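Local coordinates for protein M32 carboxypeptidase (Chitinophagaceae bacterium, PDB 7A03) that probably removes amino acids one at a time from the carboxyl ends of peptides, as a metal-dependent carboxypeptidase of the M32 family, at residues N342-R350 against E355-R365. Numbering follows the deposited sequence. Where two conformers were deposited one is given.
Sequences NHVQPSLIR and EITYHFHIMIR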
ATOM      1  N   ASN A 342      -9.058  -6.885 -17.636  1.00 14.00           N
ATOM      2  CA  ASN A 342      -7.703  -6.389 -17.855  1.00 17.21           C
ATOM      3  C   ASN A 342      -7.646  -5.255 -18.882  1.00 15.45           C
ATOM      4  O   ASN A 342      -6.829  -5.291 -19.809  1.00 25.24           O
ATOM      5  CB  ASN A 342      -6.810  -7.540 -18.300  1.00 15.60           C
ATOM      6  CG  ASN A 342      -6.504  -8.492 -17.184  1.00 15.48           C
ATOM      7  OD1 ASN A 342      -5.719  -8.179 -16.288  1.00 16.75           O
ATOM      8  ND2 ASN A 342      -7.100  -9.672 -17.239  1.00 15.77           N
ATOM      9  N   HIS A 343      -8.499  -4.244 -18.722  1.00 19.05           N
ATOM     10  CA  HIS A 343      -8.565  -3.132 -19.661  1.00 17.11           C
ATOM     11  C   HIS A 343      -7.540  -2.061 -19.290  1.00 17.42           C
ATOM     12  O   HIS A 343      -7.570  -1.519 -18.180  1.00 21.18           O
ATOM     13  CB  HIS A 343      -9.964  -2.525 -19.703  1.00 24.57           C
ATOM     14  CG  HIS A 343     -10.090  -1.398 -20.682  1.00 28.06           C
ATOM     15  ND1 HIS A 343     -10.042  -1.589 -22.046  1.00 37.58           N
ATOM     16  CD2 HIS A 343     -10.235  -0.065 -20.494  1.00 31.65           C
ATOM     17  CE1 HIS A 343     -10.161  -0.424 -22.656  1.00 34.80           C
ATOM     18  NE2 HIS A 343     -10.281   0.517 -21.738  1.00 31.75           N
ATOM     19  N   VAL A 344      -6.655  -1.740 -20.231  1.00 17.39           N
ATOM     20  CA  VAL A 344      -5.592  -0.757 -20.023  1.00 18.66           C
ATOM     21  C   VAL A 344      -5.939   0.519 -20.774  1.00 21.38           C
ATOM     22  O   VAL A 344      -6.227   0.482 -21.980  1.00 24.20           O
ATOM     23  CB  VAL A 344      -4.230  -1.310 -20.469  1.00 21.04           C
ATOM     24  CG1 VAL A 344      -3.207  -0.186 -20.628  1.00 20.77           C
ATOM     25  CG2 VAL A 344      -3.739  -2.339 -19.479  1.00 18.87           C
ATOM     26  N   GLN A 345      -5.868   1.655 -20.070  1.00 19.95           N
ATOM     27  CA  GLN A 345      -6.263   2.922 -20.660  1.00 22.76           C
ATOM     28  C   GLN A 345      -5.585   4.059 -19.911  1.00 19.61           C
ATOM     29  O   GLN A 345      -5.805   4.211 -18.706  1.00 22.06           O
ATOM     30  CB  GLN A 345      -7.777   3.069 -20.524  1.00 30.33           C
ATOM     31  CG  GLN A 345      -8.352   4.325 -21.128  1.00 41.89           C
ATOM     32  CD  GLN A 345      -9.821   4.167 -21.458  1.00 48.69           C
ATOM     33  OE1 GLN A 345     -10.182   3.454 -22.393  1.00 50.07           O
ATOM     34  NE2 GLN A 345     -10.680   4.814 -20.675  1.00 49.52           N
ATOM     35  N   PRO A 346      -4.765   4.866 -20.577  1.00 16.87           N
ATOM     36  CA  PRO A 346      -4.250   6.083 -19.930  1.00 18.92           C
ATOM     37  C   PRO A 346      -5.404   6.931 -19.413  1.00 21.54           C
ATOM     38  O   PRO A 346      -6.419   7.109 -20.093  1.00 22.59           O
ATOM     39  CB  PRO A 346      -3.491   6.784 -21.061  1.00 24.34           C
ATOM     40  CG  PRO A 346      -3.099   5.660 -21.990  1.00 27.83           C
ATOM     41  CD  PRO A 346      -4.248   4.694 -21.948  1.00 20.08           C
ATOM     42  N   SER A 347      -5.263   7.416 -18.180  1.00 18.83           N
ATOM     43  CA  SER A 347      -6.340   8.147 -17.531  1.00 21.31           C
ATOM     44  C   SER A 347      -5.752   9.141 -16.531  1.00 19.48           C
ATOM     45  O   SER A 347      -4.541   9.179 -16.293  1.00 19.99           O
ATOM     46  CB  SER A 347      -7.364   7.183 -16.932  1.00 21.54           C
ATOM     47  OG  SER A 347      -6.777   6.383 -15.922  1.00 23.40           O
ATOM     48  N   LEU A 348      -6.631   9.945 -15.938  1.00 18.71           N
ATOM     49  CA  LEU A 348      -6.221  11.095 -15.140  1.00 20.76           C
ATOM     50  C   LEU A 348      -6.033  10.785 -13.658  1.00 19.71           C
ATOM     51  O   LEU A 348      -5.192  11.421 -13.010  1.00 18.73           O
ATOM     52  CB  LEU A 348      -7.255  12.215 -15.290  1.00 24.47           C
ATOM     53  CG  LEU A 348      -7.285  12.860 -16.680  1.00 23.86           C
ATOM     54  CD1 LEU A 348      -8.600  13.578 -16.924  1.00 28.73           C
ATOM     55  CD2 LEU A 348      -6.128  13.826 -16.818  1.00 27.38           C
ATOM     56  N   ILE A 349      -6.782   9.828 -13.114  1.00 18.48           N
ATOM     57  CA  ILE A 349      -6.870   9.598 -11.675  1.00 21.22           C
ATOM     58  C   ILE A 349      -6.107   8.330 -11.321  1.00 20.98           C
ATOM     59  O   ILE A 349      -6.459   7.235 -11.785  1.00 19.35           O
ATOM     60  CB  ILE A 349      -8.328   9.503 -11.205  1.00 20.03           C
ATOM     61  CG1 ILE A 349      -9.104  10.755 -11.626  1.00 24.50           C
ATOM     62  CG2 ILE A 349      -8.385   9.268  -9.693  1.00 19.68           C
ATOM     63  CD1 ILE A 349      -8.550  12.051 -11.038  1.00 25.35           C
ATOM     64  N   ARG A 350      -5.091   8.479 -10.462  1.00 18.49           N
ATOM     65  CA  ARG A 350      -4.252   7.352 -10.060  1.00 17.77           C
ATOM     66  C   ARG A 350      -5.070   6.215  -9.461  1.00 18.21           C
ATOM     67  O   ARG A 350      -4.843   5.042  -9.787  1.00 18.29           O
ATOM     68  CB  ARG A 350      -3.182   7.828  -9.077  1.00 16.97           C
ATOM     69  CG  ARG A 350      -2.336   6.718  -8.450  1.00 13.01           C
ATOM     70  CD  ARG A 350      -1.440   7.247  -7.314  1.00 18.54           C
ATOM     71  NE  ARG A 350      -2.226   7.833  -6.222  1.00 14.53           N
ATOM     72  CZ  ARG A 350      -2.803   7.118  -5.255  1.00 16.11           C
ATOM     73  NH1 ARG A 350      -2.669   5.803  -5.231  1.00 19.34           N
ATOM     74  NH2 ARG A 350      -3.526   7.703  -4.306  1.00 21.24           N
ATOM     75  N   GLU A 355      -3.335  -1.548 -13.971  1.00 16.68           N
ATOM     76  CA  GLU A 355      -2.042  -1.933 -13.400  1.00 16.88           C
ATOM     77  C   GLU A 355      -0.840  -1.569 -14.274  1.00 15.95           C
ATOM     78  O   GLU A 355       0.299  -1.712 -13.809  1.00 16.54           O
ATOM     79  CB  GLU A 355      -2.013  -3.431 -13.050  1.00 18.94           C
ATOM     80  CG  GLU A 355      -1.927  -4.348 -14.255  1.00 18.53           C
ATOM     81  CD  GLU A 355      -1.986  -5.835 -13.891  1.00 21.04           C
ATOM     82  OE1 GLU A 355      -1.302  -6.268 -12.928  1.00 15.98           O
ATOM     83  OE2 GLU A 355      -2.714  -6.566 -14.591  1.00 26.05           O
ATOM     84  N   ILE A 356      -1.037  -1.127 -15.516  1.00 14.80           N
ATOM     85  CA  ILE A 356       0.099  -0.704 -16.331  1.00 14.36           C
ATOM     86  C   ILE A 356       0.294   0.792 -16.162  1.00 16.80           C
ATOM     87  O   ILE A 356       1.346   1.248 -15.693  1.00 16.71           O
ATOM     88  CB  ILE A 356      -0.063  -1.074 -17.818  1.00 14.71           C
ATOM     89  CG1 ILE A 356      -0.256  -2.585 -17.967  1.00 16.92           C
ATOM     90  CG2 ILE A 356       1.131  -0.592 -18.621  1.00 18.68           C
ATOM     91  CD1 ILE A 356       0.899  -3.399 -17.425  1.00 18.53           C
ATOM     92  N   THR A 357      -0.725   1.566 -16.538  1.00 15.67           N
ATOM     93  CA  THR A 357      -0.598   3.016 -16.472  1.00 14.55           C
ATOM     94  C   THR A 357      -0.415   3.519 -15.045  1.00 14.26           C
ATOM     95  O   THR A 357       0.156   4.600 -14.863  1.00 14.47           O
ATOM     96  CB  THR A 357      -1.811   3.693 -17.119  1.00 14.67           C
ATOM     97  OG1 THR A 357      -2.994   3.331 -16.393  1.00 16.09           O
ATOM     98  CG2 THR A 357      -1.939   3.289 -18.577  1.00 15.16           C
ATOM     99  N   TYR A 358      -0.869   2.755 -14.039  1.00 15.52           N
ATOM    100  CA  TYR A 358      -0.696   3.154 -12.639  1.00 14.86           C
ATOM    101  C   TYR A 358       0.725   3.636 -12.363  1.00 14.84           C
ATOM    102  O   TYR A 358       0.935   4.645 -11.669  1.00 14.05           O
ATOM    103  CB  TYR A 358      -1.009   1.965 -11.720  1.00 15.39           C
ATOM    104  CG  TYR A 358      -1.093   2.325 -10.246  1.00 14.48           C
ATOM    105  CD1 TYR A 358       0.049   2.338  -9.444  1.00 14.87           C
ATOM    106  CD2 TYR A 358      -2.309   2.649  -9.665  1.00 15.53           C
ATOM    107  CE1 TYR A 358      -0.017   2.681  -8.111  1.00 14.62           C
ATOM    108  CE2 TYR A 358      -2.394   2.985  -8.328  1.00 15.55           C
ATOM    109  CZ  TYR A 358      -1.246   2.992  -7.557  1.00 15.56           C
ATOM    110  OH  TYR A 358      -1.311   3.328  -6.220  1.00 18.90           O
ATOM    111  N   HIS A 359       1.715   2.936 -12.916  1.00 14.59           N
ATOM    112  CA  HIS A 359       3.094   3.220 -12.559  1.00 14.06           C
ATOM    113  C   HIS A 359       3.601   4.521 -13.161  1.00 14.37           C
ATOM    114  O   HIS A 359       4.483   5.155 -12.574  1.00 16.18           O
ATOM    115  CB  HIS A 359       3.950   1.984 -12.821  1.00 15.44           C
ATOM    116  CG  HIS A 359       3.365   0.771 -12.175  1.00 14.59           C
ATOM    117  ND1 HIS A 359       3.355   0.607 -10.804  1.00 15.56           N
ATOM    118  CD2 HIS A 359       2.675  -0.276 -12.686  1.00 13.82           C
ATOM    119  CE1 HIS A 359       2.713  -0.509 -10.503  1.00 16.18           C
ATOM    120  NE2 HIS A 359       2.295  -1.069 -11.626  1.00 15.53           N
ATOM    121  N   PHE A 360       2.986   4.995 -14.247  1.00 14.58           N
ATOM    122  CA  PHE A 360       3.320   6.343 -14.693  1.00 14.87           C
ATOM    123  C   PHE A 360       2.839   7.384 -13.691  1.00 15.32           C
ATOM    124  O   PHE A 360       3.580   8.327 -13.369  1.00 15.64           O
ATOM    125  CB  PHE A 360       2.784   6.598 -16.094  1.00 15.18           C
ATOM    126  CG  PHE A 360       3.540   5.851 -17.155  1.00 21.97           C
ATOM    127  CD1 PHE A 360       3.221   4.535 -17.452  1.00 19.47           C
ATOM    128  CD2 PHE A 360       4.611   6.440 -17.802  1.00 27.28           C
ATOM    129  CE1 PHE A 360       3.938   3.836 -18.412  1.00 19.75           C
ATOM    130  CE2 PHE A 360       5.324   5.748 -18.755  1.00 26.71           C
ATOM    131  CZ  PHE A 360       4.989   4.451 -19.056  1.00 23.95           C
ATOM    132  N   HIS A 361       1.629   7.195 -13.149  1.00 14.74           N
ATOM    133  CA  HIS A 361       1.159   8.069 -12.076  1.00 14.87           C
ATOM    134  C   HIS A 361       2.194   8.121 -10.958  1.00 14.15           C
ATOM    135  O   HIS A 361       2.593   9.205 -10.499  1.00 15.93           O
ATOM    136  CB  HIS A 361      -0.183   7.565 -11.534  1.00 13.94           C
ATOM    137  CG  HIS A 361      -1.318   7.635 -12.515  1.00 15.07           C
ATOM    138  ND1 HIS A 361      -2.138   8.742 -12.646  1.00 14.84           N
ATOM    139  CD2 HIS A 361      -1.800   6.710 -13.378  1.00 15.66           C
ATOM    140  CE1 HIS A 361      -3.051   8.504 -13.571  1.00 16.50           C
ATOM    141  NE2 HIS A 361      -2.868   7.278 -14.032  1.00 18.05           N
ATOM    142  N   ILE A 362       2.719   6.951 -10.576  1.00 13.98           N
ATOM    143  CA  ILE A 362       3.657   6.958  -9.460  1.00 13.88           C
ATOM    144  C   ILE A 362       4.937   7.639  -9.892  1.00 15.66           C
ATOM    145  O   ILE A 362       5.516   8.448  -9.147  1.00 16.14           O
ATOM    146  CB  ILE A 362       3.900   5.532  -8.936  1.00 14.35           C
ATOM    147  CG1 ILE A 362       2.604   4.914  -8.411  1.00 14.25           C
ATOM    148  CG2 ILE A 362       4.964   5.520  -7.847  1.00 17.29           C
ATOM    149  CD1 ILE A 362       2.068   5.576  -7.141  1.00 14.54           C
ATOM    150  N   MET A 363       5.381   7.364 -11.117  0.54 14.49           N
ATOM    151  CA  MET A 363       6.635   7.941 -11.576  0.54 16.45           C
ATOM    152  C   MET A 363       6.554   9.458 -11.565  0.54 15.03           C
ATOM    153  O   MET A 363       7.493  10.137 -11.118  0.54 15.19           O
ATOM    154  CB  MET A 363       6.955   7.426 -12.973  0.54 16.87           C
ATOM    155  CG  MET A 363       8.346   7.776 -13.452  0.54 19.78           C
ATOM    156  SD  MET A 363       8.565   7.231 -15.145  0.54 21.32           S
ATOM    157  CE  MET A 363       7.521   8.404 -16.004  0.54 22.54           C
ATOM    158  N   ILE A 364       5.404  10.003 -11.979  1.00 16.23           N
ATOM    159  CA  ILE A 364       5.282  11.453 -12.039  1.00 15.76           C
ATOM    160  C   ILE A 364       5.394  12.028 -10.638  1.00 16.69           C
ATOM    161  O   ILE A 364       6.175  12.961 -10.396  1.00 18.40           O
ATOM    162  CB  ILE A 364       3.976  11.850 -12.748  1.00 15.33           C
ATOM    163  CG1 ILE A 364       4.100  11.542 -14.243  1.00 17.18           C
ATOM    164  CG2 ILE A 364       3.683  13.323 -12.502  1.00 17.62           C
ATOM    165  CD1 ILE A 364       2.777  11.447 -14.951  1.00 17.86           C
ATOM    166  N   ARG A 365       4.713  11.396  -9.673  1.00 16.69           N
ATOM    167  CA  ARG A 365       4.791  11.882  -8.300  1.00 15.92           C
ATOM    168  C   ARG A 365       6.216  11.762  -7.785  1.00 16.35           C
ATOM    169  O   ARG A 365       6.747  12.694  -7.151  1.00 18.30           O
ATOM    170  CB  ARG A 365       3.789  11.125  -7.420  1.00 15.82           C
ATOM    171  CG  ARG A 365       2.330  11.526  -7.702  1.00 16.69           C
ATOM    172  CD  ARG A 365       1.356  10.396  -7.358  1.00 14.72           C
ATOM    173  NE  ARG A 365      -0.051  10.744  -7.567  1.00 15.80           N
ATOM    174  CZ  ARG A 365      -0.625  10.909  -8.764  1.00 15.94           C
ATOM    175  NH1 ARG A 365       0.080  10.771  -9.875  1.00 15.06           N
ATOM    176  NH2 ARG A 365      -1.918  11.205  -8.859  1.00 17.46           N
TER
HETATM  177  O   HOH W   1      -4.949  -5.691 -15.535  1.00 18.11           O
HETATM  178  O   HOH W   2      -4.067   5.841 -16.063  1.00 17.23           O
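Arg350 lies across His361, Tyr358 and Arg365 where the irregular connection after helix 334-341 runs alongside the start of helix 358-374, in the same direction, in the largely helical fold of this M32 carboxypeptidase. Packing comes first. CA of Arg350 sits over one face of the His361 imidazole, 3.8 Å from the ring centroid, a CH-pi contact. With CG anti to the backbone N (chi1 173°), the Arg350 chain leaves that ring and passes Tyr358, then bends at chi3; its CB and CD lie over one face of the Arg365 guanidinium. Farther back, Val344 CG2 meets Ile356 CG1 at 3.8 Å.

The polar end of Arg350 gives one direct bond across the contact: NH1 donates to Tyr358 OH at 3.0 Å, in the guanidinium plane but bent, with an N-H...O angle of 136°. The two guanidinium planes stand 73° apart, and NE of Arg350 and NE of Arg365 both form salt bridges to Asp408 OD2, which probably offsets their like charges. A methionine in place of Arg350 would probably leave Tyr358 OH without this donor and Asp408 with one cation fewer.

Two waters bridge the segments. One donates to Asn342 OD1 and Glu355 OE2; Lys496 NZ hydrogen-bonds the former and salt-bridges the latter, and Glu355 OE1 bonds to Tyr492 OH. The other lies in the His361 ring plane, 2.8 Å from NE2, while ND1 of that ring bonds to Tyr390 OH; the same water also bonds to Ser347 OG and donates at 2.7 Å to Thr357 OG1, itself hydrogen-bonded to Asp354 OD2.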